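Local coordinates for protein sialyltransferase 0160 (Photobacterium damselae, PDB 4R84) that probably transfers sialic acid from CMP-sialic acid to galactose-ended glycans, as a bacterial glycosyltransferase of the GT-B structural group, at residues T68-E73 and Y94-K99; T119-I124 and P146-F151; R150-K155 and L167-Y172. One frame throughout, in Å; residues are numbered along the deposited sequence.

Interaction 1: residues T68-E73 and Y94-K99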
loop_
_atom_site.group_PDB
_atom_site.type_symbol
_atom_site.label_atom_id
_atom_site.label_comp_id
_atom_site.label_asym_id
_atom_site.label_seq_id
_atom_site.Cartn_x
_atom_site.Cartn_y
_atom_site.Cartn_z
ATOM N N THR A 68 -24.779 21.625 20.319
ATOM C CA THR A 68 -26.032 22.289 19.962
ATOM C C THR A 68 -27.251 21.444 20.339
ATOM O O THR A 68 -27.291 20.247 20.063
ATOM C CB THR A 68 -26.039 22.602 18.461
ATOM O OG1 THR A 68 -24.904 23.419 18.159
ATOM C CG2 THR A 68 -27.295 23.342 18.051
ATOM N N PRO A 69 -28.241 22.054 21.014
ATOM C CA PRO A 69 -29.405 21.262 21.420
ATOM C C PRO A 69 -30.064 20.512 20.267
ATOM O O PRO A 69 -30.360 21.101 19.229
ATOM C CB PRO A 69 -30.364 22.320 21.995
ATOM C CG PRO A 69 -29.449 23.397 22.491
ATOM C CD PRO A 69 -28.307 23.440 21.510
ATOM N N ILE A 70 -30.264 19.209 20.446
ATOM C CA ILE A 70 -30.775 18.367 19.375
ATOM C C ILE A 70 -31.671 17.249 19.915
ATOM O O ILE A 70 -32.405 16.604 19.160
ATOM C CB ILE A 70 -29.603 17.754 18.551
ATOM C CG1 ILE A 70 -30.089 17.273 17.182
ATOM C CG2 ILE A 70 -28.949 16.636 19.322
ATOM C CD1 ILE A 70 -28.948 16.822 16.254
ATOM N N LEU A 71 -31.639 17.045 21.228
ATOM C CA LEU A 71 -32.437 15.993 21.835
ATOM C C LEU A 71 -33.899 16.399 21.785
ATOM O O LEU A 71 -34.244 17.475 22.261
ATOM C CB LEU A 71 -32.003 15.738 23.283
ATOM C CG LEU A 71 -32.626 14.518 23.969
ATOM C CD1 LEU A 71 -32.271 13.253 23.225
ATOM C CD2 LEU A 71 -32.203 14.421 25.429
ATOM N N ASN A 72 -34.745 15.541 21.213
ATOM C CA ASN A 72 -36.188 15.778 21.193
ATOM C C ASN A 72 -36.790 15.475 22.561
ATOM O O ASN A 72 -36.353 14.554 23.245
ATOM C CB ASN A 72 -36.878 14.905 20.141
ATOM C CG ASN A 72 -36.497 15.275 18.725
ATOM O OD1 ASN A 72 -36.513 16.447 18.350
ATOM N ND2 ASN A 72 -36.173 14.271 17.922
ATOM N N GLU A 73 -37.807 16.234 22.950
ATOM C CA GLU A 73 -38.424 16.036 24.256
ATOM C C GLU A 73 -38.909 14.612 24.490
ATOM O O GLU A 73 -38.697 14.048 25.565
ATOM C CB GLU A 73 -39.591 17.014 24.441
ATOM C CG GLU A 73 -40.062 17.173 25.888
ATOM C CD GLU A 73 -38.996 17.725 26.820
ATOM O OE1 GLU A 73 -38.048 18.383 26.341
ATOM O OE2 GLU A 73 -39.106 17.489 28.042
ATOM N N TYR A 94 -21.493 15.966 20.288
ATOM C CA TYR A 94 -22.783 15.931 20.962
ATOM C C TYR A 94 -22.664 14.892 22.051
ATOM O O TYR A 94 -22.290 13.755 21.768
ATOM C CB TYR A 94 -23.887 15.565 19.976
ATOM C CG TYR A 94 -24.126 16.584 18.899
ATOM C CD1 TYR A 94 -23.296 16.673 17.800
ATOM C CD2 TYR A 94 -25.216 17.445 18.965
ATOM C CE1 TYR A 94 -23.505 17.605 16.828
ATOM C CE2 TYR A 94 -25.439 18.382 17.988
ATOM C CZ TYR A 94 -24.584 18.455 16.917
ATOM O OH TYR A 94 -24.800 19.385 15.930
ATOM N N CYS A 95 -22.990 15.272 23.281
ATOM C CA CYS A 95 -22.804 14.412 24.442
ATOM C C CYS A 95 -24.172 14.026 25.030
ATOM O O CYS A 95 -25.015 14.900 25.249
ATOM C CB CYS A 95 -22.018 15.165 25.496
ATOM S SG CYS A 95 -20.656 16.105 24.766
ATOM N N PHE A 96 -24.410 12.741 25.293
ATOM C CA PHE A 96 -25.707 12.292 25.852
ATOM C C PHE A 96 -25.470 11.406 27.065
ATOM O O PHE A 96 -24.533 10.609 27.086
ATOM C CB PHE A 96 -26.532 11.548 24.803
ATOM C CG PHE A 96 -26.783 12.354 23.565
ATOM C CD1 PHE A 96 -27.850 13.233 23.497
ATOM C CD2 PHE A 96 -25.914 12.275 22.485
ATOM C CE1 PHE A 96 -28.076 13.989 22.349
ATOM C CE2 PHE A 96 -26.136 13.024 21.347
ATOM C CZ PHE A 96 -27.216 13.884 21.276
ATOM N N THR A 97 -26.300 11.578 28.093
ATOM C CA THR A 97 -26.191 10.754 29.291
ATOM C C THR A 97 -27.515 10.052 29.588
ATOM O O THR A 97 -28.583 10.688 29.660
ATOM C CB THR A 97 -25.753 11.590 30.507
ATOM O OG1 THR A 97 -24.393 11.994 30.336
ATOM C CG2 THR A 97 -25.865 10.787 31.796
ATOM N N PHE A 98 -27.452 8.730 29.716
ATOM C CA PHE A 98 -28.616 7.965 30.145
ATOM C C PHE A 98 -28.447 7.608 31.611
ATOM O O PHE A 98 -27.371 7.185 32.035
ATOM C CB PHE A 98 -28.790 6.694 29.311
ATOM C CG PHE A 98 -29.894 5.798 29.802
ATOM C CD1 PHE A 98 -31.193 5.988 29.366
ATOM C CD2 PHE A 98 -29.633 4.777 30.713
ATOM C CE1 PHE A 98 -32.227 5.169 29.823
ATOM C CE2 PHE A 98 -30.655 3.955 31.174
ATOM C CZ PHE A 98 -31.951 4.148 30.725
ATOM N N LYS A 99 -29.511 7.780 32.382
ATOM C CA LYS A 99 -29.526 7.355 33.775
ATOM C C LYS A 99 -30.702 6.421 33.991
ATOM O O LYS A 99 -31.832 6.762 33.664
ATOM C CB LYS A 99 -29.629 8.553 34.725
ATOM C CG LYS A 99 -28.393 9.431 34.753
ATOM C CD LYS A 99 -28.623 10.708 35.546
ATOM C CE LYS A 99 -27.394 11.604 35.490
ATOM N NZ LYS A 99 -27.650 12.941 36.091
#
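Thr68 and Tyr94 are the residues whose CA atoms come nearest, 7.2 Å apart. Further along, Leu71 and Phe96 are separated by 8.7 Å between CA atoms. These spacings are too wide for strand pairing. The segment 68-73 is an irregular loop, while 94-99 is the middle of strand 92-101. The two segments meet through side chains and one loop carbonyl.

Ile70 is the main apolar link. Its CG2 methyl reaches both aromatic rings of the strand, 3.8 Å from CD2 of Tyr94 and 3.8 Å from CZ of Phe96. The methyl comes to the Phe96 ring at its edge, in the ring plane. It meets the Tyr94 ring obliquely. The ethyl branch of Ile70 is anti to the backbone N (chi1 -161°), which leaves CG2 as the branch that touches the two rings. Ile70 stands roughly perpendicular to both aromatic side chains.

Both segments belong to a small beta domain whose sequence matches the K319L-like PKD family. In it, strand 92-101 runs antiparallel to strands 59-66 and 106-125. The loop leaves strand 59-66 just after Cys66, whose disulfide to Cys95 ties the start of the loop to the strand.

The carbonyl O of Thr68 lies at the edge of the Tyr94 ring, 3.3 Å from CE2. That oxygen also accepts a hydrogen bond from the Gln64 side chain, whose OE1 in turn holds the backbone N of Ile70 and Leu71. Leu71 brings CD1 obliquely to the Phe96 ring, 4.3 Å from CE1. Phe83 of strand 81-84 touches Ile70 and meets Tyr94 edge-to-face.

Interaction 2: residues T119-I124 and P146-F151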
loop_
_atom_site.group_PDB
_atom_site.type_symbol
_atom_site.label_atom_id
_atom_site.label_comp_id
_atom_site.label_asym_id
_atom_site.label_seq_id
_atom_site.Cartn_x
_atom_site.Cartn_y
_atom_site.Cartn_z
ATOM N N THR A 119 -15.885 10.660 4.233
ATOM C CA THR A 119 -14.517 10.488 3.729
ATOM C C THR A 119 -14.566 9.680 2.455
ATOM O O THR A 119 -15.231 8.622 2.405
ATOM C CB THR A 119 -13.611 9.783 4.764
ATOM O OG1 THR A 119 -13.527 10.583 5.949
ATOM C CG2 THR A 119 -12.186 9.569 4.199
ATOM N N LEU A 120 -13.886 10.190 1.424
ATOM C CA LEU A 120 -13.694 9.461 0.181
ATOM C C LEU A 120 -12.236 9.027 0.137
ATOM O O LEU A 120 -11.346 9.871 0.240
ATOM C CB LEU A 120 -14.038 10.324 -1.036
ATOM C CG LEU A 120 -13.730 9.700 -2.395
ATOM C CD1 LEU A 120 -14.671 8.524 -2.669
ATOM C CD2 LEU A 120 -13.797 10.739 -3.497
ATOM N N GLU A 121 -12.005 7.722 0.001
ATOM C CA GLU A 121 -10.652 7.188 -0.121
ATOM C C GLU A 121 -10.344 6.966 -1.595
ATOM O O GLU A 121 -11.109 6.300 -2.289
ATOM C CB GLU A 121 -10.505 5.878 0.658
ATOM C CG GLU A 121 -10.893 5.966 2.135
ATOM C CD GLU A 121 -10.957 4.602 2.790
ATOM O OE1 GLU A 121 -10.380 3.629 2.231
ATOM O OE2 GLU A 121 -11.585 4.499 3.867
ATOM N N VAL A 122 -9.216 7.508 -2.066
ATOM C CA VAL A 122 -8.890 7.436 -3.502
ATOM C C VAL A 122 -7.569 6.712 -3.665
ATOM O O VAL A 122 -6.581 7.117 -3.070
ATOM C CB VAL A 122 -8.816 8.840 -4.119
ATOM C CG1 VAL A 122 -8.462 8.788 -5.626
ATOM C CG2 VAL A 122 -10.168 9.548 -3.933
ATOM N N TYR A 123 -7.578 5.641 -4.466
ATOM C CA TYR A 123 -6.425 4.755 -4.632
ATOM C C TYR A 123 -5.978 4.744 -6.080
ATOM O O TYR A 123 -6.783 4.493 -6.959
ATOM C CB TYR A 123 -6.791 3.330 -4.186
ATOM C CG TYR A 123 -7.140 3.231 -2.727
ATOM C CD1 TYR A 123 -8.437 3.522 -2.267
ATOM C CD2 TYR A 123 -6.189 2.865 -1.812
ATOM C CE1 TYR A 123 -8.746 3.433 -0.909
ATOM C CE2 TYR A 123 -6.474 2.768 -0.470
ATOM C CZ TYR A 123 -7.760 3.074 -0.023
ATOM O OH TYR A 123 -8.033 2.970 1.318
ATOM N N ILE A 124 -4.694 5.027 -6.325
ATOM C CA ILE A 124 -4.180 5.080 -7.692
ATOM C C ILE A 124 -2.807 4.440 -7.758
ATOM O O ILE A 124 -1.906 4.869 -7.038
ATOM C CB ILE A 124 -4.067 6.517 -8.209
ATOM C CG1 ILE A 124 -5.380 7.273 -8.009
ATOM C CG2 ILE A 124 -3.669 6.521 -9.705
ATOM C CD1 ILE A 124 -5.204 8.769 -8.016
ATOM N N PRO A 146 -16.997 1.658 7.903
ATOM C CA PRO A 146 -17.899 1.004 6.959
ATOM C C PRO A 146 -18.701 1.965 6.085
ATOM O O PRO A 146 -19.307 1.521 5.112
ATOM C CB PRO A 146 -18.836 0.196 7.876
ATOM C CG PRO A 146 -18.747 0.846 9.185
ATOM C CD PRO A 146 -17.378 1.412 9.308
ATOM N N SER A 147 -18.702 3.254 6.418
ATOM C CA SER A 147 -19.438 4.232 5.615
ATOM C C SER A 147 -18.610 4.789 4.449
ATOM O O SER A 147 -19.168 5.336 3.497
ATOM C CB SER A 147 -19.928 5.388 6.496
ATOM O OG SER A 147 -20.803 4.921 7.513
ATOM N N ASN A 148 -17.287 4.657 4.517
ATOM C CA ASN A 148 -16.419 5.287 3.516
ATOM C C ASN A 148 -16.555 4.678 2.128
ATOM O O ASN A 148 -16.541 3.457 1.981
ATOM C CB ASN A 148 -14.946 5.203 3.935
ATOM C CG ASN A 148 -14.632 6.077 5.133
ATOM O OD1 ASN A 148 -15.537 6.580 5.804
ATOM N ND2 ASN A 148 -13.359 6.263 5.407
ATOM N N GLN A 149 -16.677 5.543 1.122
ATOM C CA GLN A 149 -16.623 5.132 -0.271
ATOM C C GLN A 149 -15.159 5.132 -0.734
ATOM O O GLN A 149 -14.355 5.939 -0.272
ATOM C CB GLN A 149 -17.456 6.078 -1.135
ATOM C CG GLN A 149 -17.512 5.704 -2.598
ATOM C CD GLN A 149 -18.147 4.355 -2.825
ATOM O OE1 GLN A 149 -19.121 3.985 -2.147
ATOM N NE2 GLN A 149 -17.588 3.593 -3.769
ATOM N N ARG A 150 -14.833 4.210 -1.634
ATOM C CA ARG A 150 -13.472 4.068 -2.142
ATOM C C ARG A 150 -13.500 4.087 -3.652
ATOM O O ARG A 150 -14.301 3.382 -4.263
ATOM C CB ARG A 150 -12.830 2.763 -1.654
ATOM C CG ARG A 150 -12.869 2.611 -0.132
ATOM C CD ARG A 150 -12.121 1.386 0.454
ATOM N NE ARG A 150 -12.094 1.651 1.886
ATOM C CZ ARG A 150 -13.074 1.351 2.737
ATOM N NH1 ARG A 150 -14.107 0.600 2.367
ATOM N NH2 ARG A 150 -12.976 1.753 3.988
ATOM N N PHE A 151 -12.640 4.914 -4.246
ATOM C CA PHE A 151 -12.469 4.920 -5.694
ATOM C C PHE A 151 -11.113 4.310 -5.969
ATOM O O PHE A 151 -10.132 4.786 -5.417
ATOM C CB PHE A 151 -12.521 6.330 -6.265
ATOM C CG PHE A 151 -13.894 6.964 -6.236
ATOM C CD1 PHE A 151 -15.005 6.256 -5.811
ATOM C CD2 PHE A 151 -14.066 8.253 -6.707
ATOM C CE1 PHE A 151 -16.270 6.842 -5.810
ATOM C CE2 PHE A 151 -15.348 8.857 -6.701
ATOM C CZ PHE A 151 -16.436 8.138 -6.263
HETATM O O HOH W 1 -17.330 8.471 5.536
HETATM O O HOH W 2 -17.812 8.468 1.672
HETATM O O HOH W 3 -12.795 8.061 7.737
#
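Strands 119-124 and 149-151 run parallel; the axes of these short segments approach to 4.7 Å, their directions differ by 22°, and backbone bonds join Glu121 N to Gln149 O, Phe151 N to Glu121 O and Tyr123 N to Phe151 O.

Glu121 and Arg150 run alongside each other on one face of the sheet, in the same direction. Their salt bridge is short, 2.6 Å from Arg150 NE to Glu121 OE1, with the donor well above the carboxylate plane. The hydroxyl of Tyr123 donates to the same oxygen from the opposite face of that plane. OE1 is thus gripped by two donors. Asn148 ND2 reaches the other oxygen, Glu121 OE2, at 2.9 Å along its anti lone pair. A weak bond from Arg150 NH2 also ends on OE2. These donors probably keep the buried carboxylate charged and fix its rotation.

On the other face, Leu120 sets its CD1 methyl over the centre of the Phe151 ring in a CH-pi contact, 3.8 Å from CD1 to the ring centroid. At the N-terminal end of the strand pair, three waters bridge Thr119 to Asn148 and Gln149.

Helix 129-144 connects the two strands and packs on Tyr123 and Arg150. This is a beta-alpha-beta unit of a Rossmann-like domain, as in GT-B glycosyltransferases.

Interaction 3: residues R150-K155 and L167-Y172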
loop_
_atom_site.group_PDB
_atom_site.type_symbol
_atom_site.label_atom_id
_atom_site.label_comp_id
_atom_site.label_asym_id
_atom_site.label_seq_id
_atom_site.Cartn_x
_atom_site.Cartn_y
_atom_site.Cartn_z
ATOM N N ARG A 150 -14.833 4.210 -1.634
ATOM C CA ARG A 150 -13.472 4.068 -2.142
ATOM C C ARG A 150 -13.500 4.087 -3.652
ATOM O O ARG A 150 -14.301 3.382 -4.263
ATOM C CB ARG A 150 -12.830 2.763 -1.654
ATOM C CG ARG A 150 -12.869 2.611 -0.132
ATOM C CD ARG A 150 -12.121 1.386 0.454
ATOM N NE ARG A 150 -12.094 1.651 1.886
ATOM C CZ ARG A 150 -13.074 1.351 2.737
ATOM N NH1 ARG A 150 -14.107 0.600 2.367
ATOM N NH2 ARG A 150 -12.976 1.753 3.988
ATOM N N PHE A 151 -12.640 4.914 -4.246
ATOM C CA PHE A 151 -12.469 4.920 -5.694
ATOM C C PHE A 151 -11.113 4.310 -5.969
ATOM O O PHE A 151 -10.132 4.786 -5.417
ATOM C CB PHE A 151 -12.521 6.330 -6.265
ATOM C CG PHE A 151 -13.894 6.964 -6.236
ATOM C CD1 PHE A 151 -15.005 6.256 -5.811
ATOM C CD2 PHE A 151 -14.066 8.253 -6.707
ATOM C CE1 PHE A 151 -16.270 6.842 -5.810
ATOM C CE2 PHE A 151 -15.348 8.857 -6.701
ATOM C CZ PHE A 151 -16.436 8.138 -6.263
ATOM N N VAL A 152 -11.052 3.300 -6.835
ATOM C CA VAL A 152 -9.807 2.537 -7.016
ATOM C C VAL A 152 -9.412 2.409 -8.484
ATOM O O VAL A 152 -10.181 1.906 -9.309
ATOM C CB VAL A 152 -9.916 1.122 -6.406
ATOM C CG1 VAL A 152 -8.605 0.340 -6.652
ATOM C CG2 VAL A 152 -10.195 1.166 -4.883
ATOM N N SER A 153 -8.187 2.839 -8.788
ATOM C CA SER A 153 -7.606 2.690 -10.123
ATOM C C SER A 153 -6.268 2.010 -10.022
ATOM O O SER A 153 -5.260 2.673 -9.778
ATOM C CB SER A 153 -7.438 4.053 -10.795
ATOM O OG SER A 153 -8.711 4.580 -11.132
ATOM N N TRP A 154 -6.276 0.691 -10.208
ATOM C CA TRP A 154 -5.086 -0.143 -10.110
ATOM C C TRP A 154 -4.854 -0.854 -11.429
ATOM O O TRP A 154 -5.773 -1.439 -11.986
ATOM C CB TRP A 154 -5.239 -1.197 -9.027
ATOM C CG TRP A 154 -5.195 -0.725 -7.622
ATOM C CD1 TRP A 154 -4.612 0.409 -7.141
ATOM C CD2 TRP A 154 -5.769 -1.400 -6.504
ATOM N NE1 TRP A 154 -4.800 0.475 -5.767
ATOM C CE2 TRP A 154 -5.507 -0.625 -5.360
ATOM C CE3 TRP A 154 -6.511 -2.584 -6.364
ATOM C CZ2 TRP A 154 -5.937 -1.000 -4.084
ATOM C CZ3 TRP A 154 -6.936 -2.960 -5.093
ATOM C CH2 TRP A 154 -6.650 -2.167 -3.971
ATOM N N LYS A 155 -3.623 -0.849 -11.912
ATOM C CA LYS A 155 -3.359 -1.479 -13.200
ATOM C C LYS A 155 -3.149 -2.985 -13.082
ATOM O O LYS A 155 -3.525 -3.734 -13.986
ATOM C CB LYS A 155 -2.138 -0.822 -13.856
ATOM C CG LYS A 155 -1.994 -1.157 -15.341
ATOM C CD LYS A 155 -1.116 -0.127 -16.045
ATOM C CE LYS A 155 -0.794 -0.548 -17.477
ATOM N NZ LYS A 155 0.096 -1.767 -17.489
ATOM N N LEU A 167 -16.123 -4.328 -0.482
ATOM C CA LEU A 167 -15.176 -3.378 0.083
ATOM C C LEU A 167 -15.546 -1.919 -0.175
ATOM O O LEU A 167 -14.745 -1.023 0.089
ATOM C CB LEU A 167 -13.759 -3.673 -0.459
ATOM C CG LEU A 167 -13.154 -5.023 -0.040
ATOM C CD1 LEU A 167 -11.846 -5.294 -0.789
ATOM C CD2 LEU A 167 -12.888 -5.030 1.450
ATOM N N ASN A 168 -16.771 -1.687 -0.652
ATOM C CA ASN A 168 -17.249 -0.337 -0.982
ATOM C C ASN A 168 -16.305 0.358 -1.969
ATOM O O ASN A 168 -15.994 1.551 -1.860
ATOM C CB ASN A 168 -17.415 0.490 0.297
ATOM C CG ASN A 168 -18.608 0.030 1.130
ATOM O OD1 ASN A 168 -19.450 -0.724 0.651
ATOM N ND2 ASN A 168 -18.679 0.484 2.375
ATOM N N ILE A 169 -15.874 -0.425 -2.946
ATOM C CA ILE A 169 -15.000 0.033 -4.010
ATOM C C ILE A 169 -15.759 0.296 -5.308
ATOM O O ILE A 169 -16.574 -0.526 -5.740
ATOM C CB ILE A 169 -13.907 -1.006 -4.294
ATOM C CG1 ILE A 169 -12.865 -1.028 -3.172
ATOM C CG2 ILE A 169 -13.256 -0.712 -5.614
ATOM C CD1 ILE A 169 -11.839 -2.171 -3.343
ATOM N N HIS A 170 -15.495 1.450 -5.915
ATOM C CA HIS A 170 -15.869 1.713 -7.303
ATOM C C HIS A 170 -14.578 1.809 -8.097
ATOM O O HIS A 170 -13.736 2.642 -7.792
ATOM C CB HIS A 170 -16.670 3.012 -7.417
ATOM C CG HIS A 170 -17.415 3.167 -8.711
ATOM N ND1 HIS A 170 -16.876 2.825 -9.934
ATOM C CD2 HIS A 170 -18.660 3.638 -8.969
ATOM C CE1 HIS A 170 -17.756 3.076 -10.889
ATOM N NE2 HIS A 170 -18.846 3.569 -10.330
ATOM N N THR A 171 -14.422 0.970 -9.118
ATOM C CA THR A 171 -13.201 0.984 -9.907
ATOM C C THR A 171 -13.322 1.968 -11.072
ATOM O O THR A 171 -14.406 2.142 -11.655
ATOM C CB THR A 171 -12.860 -0.420 -10.446
ATOM O OG1 THR A 171 -13.970 -0.919 -11.196
ATOM C CG2 THR A 171 -12.565 -1.383 -9.297
ATOM N N TYR A 172 -12.200 2.614 -11.381
ATOM C CA TYR A 172 -12.051 3.523 -12.510
ATOM C C TYR A 172 -10.801 3.172 -13.281
ATOM O O TYR A 172 -9.808 2.713 -12.705
ATOM C CB TYR A 172 -11.983 4.982 -12.053
ATOM C CG TYR A 172 -13.304 5.433 -11.507
ATOM C CD1 TYR A 172 -14.305 5.869 -12.359
ATOM C CD2 TYR A 172 -13.581 5.353 -10.148
ATOM C CE1 TYR A 172 -15.537 6.260 -11.865
ATOM C CE2 TYR A 172 -14.809 5.729 -9.656
ATOM C CZ TYR A 172 -15.778 6.180 -10.513
ATOM O OH TYR A 172 -17.005 6.558 -10.007
HETATM O O HOH W 4 -16.379 1.447 3.694
#
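Tyr172 CG lies anti to its carbonyl carbon, beside the backbone N (chi1 -69°), which turns the ring toward Phe151. The edge of Tyr172 then meets a face of Phe151, with CE2 3.7 Å from Phe151 CG and the ring planes at 62°. The Arg150 chain, extended from CG to NE, carries NH1 to the carbonyl O of Leu167 at 2.9 Å, while NE keeps its salt bridge to Glu121. The Leu167 oxygen lies in the guanidinium plane, but the donor stands above the carbonyl plane. A water joins the same NH1 to Asn168 ND2.

The strands are parallel neighbours, and the short helix 161-166 between them completes a beta-alpha-beta unit of the Rossmann-like sheet. Backbone bonds link Arg150 N to Asn168 O, His170 N to Arg150 O, Val152 N to His170 O and Tyr172 N to Val152 O.

Val152 and Ile169 share the Arg150 face of the sheet, where their CG2 methyls touch at 3.7 Å. The Ser153 hydroxyl donates to the carbonyl O of Tyr172 at 2.7 Å from OG, from well above the carbonyl plane. On the Phe151 face, Met183 and Ile187 of helix 181-192 pack against that ring.

Interactions 2 and 3 are buried and adjoin, with centres about 8 Å apart. Both use strand 149-154, which pairs with 106-125 in interaction 2 and 169-175 in interaction 3. Arg150 bridges the two neighbouring segments with different nitrogens of one guanidinium group. Phe151 likewise takes Leu120 from one strand and Tyr172 from the other. Interaction 1 lies apart in the PKD-like domain, its centre about 31 Å from that of interaction 2, and is only partly buried. It packs a loop onto a strand mainly by apolar contacts, without the backbone pairing of the other two. Strand 106-125 links the regions, pairing with 92-101 and then with 149-154.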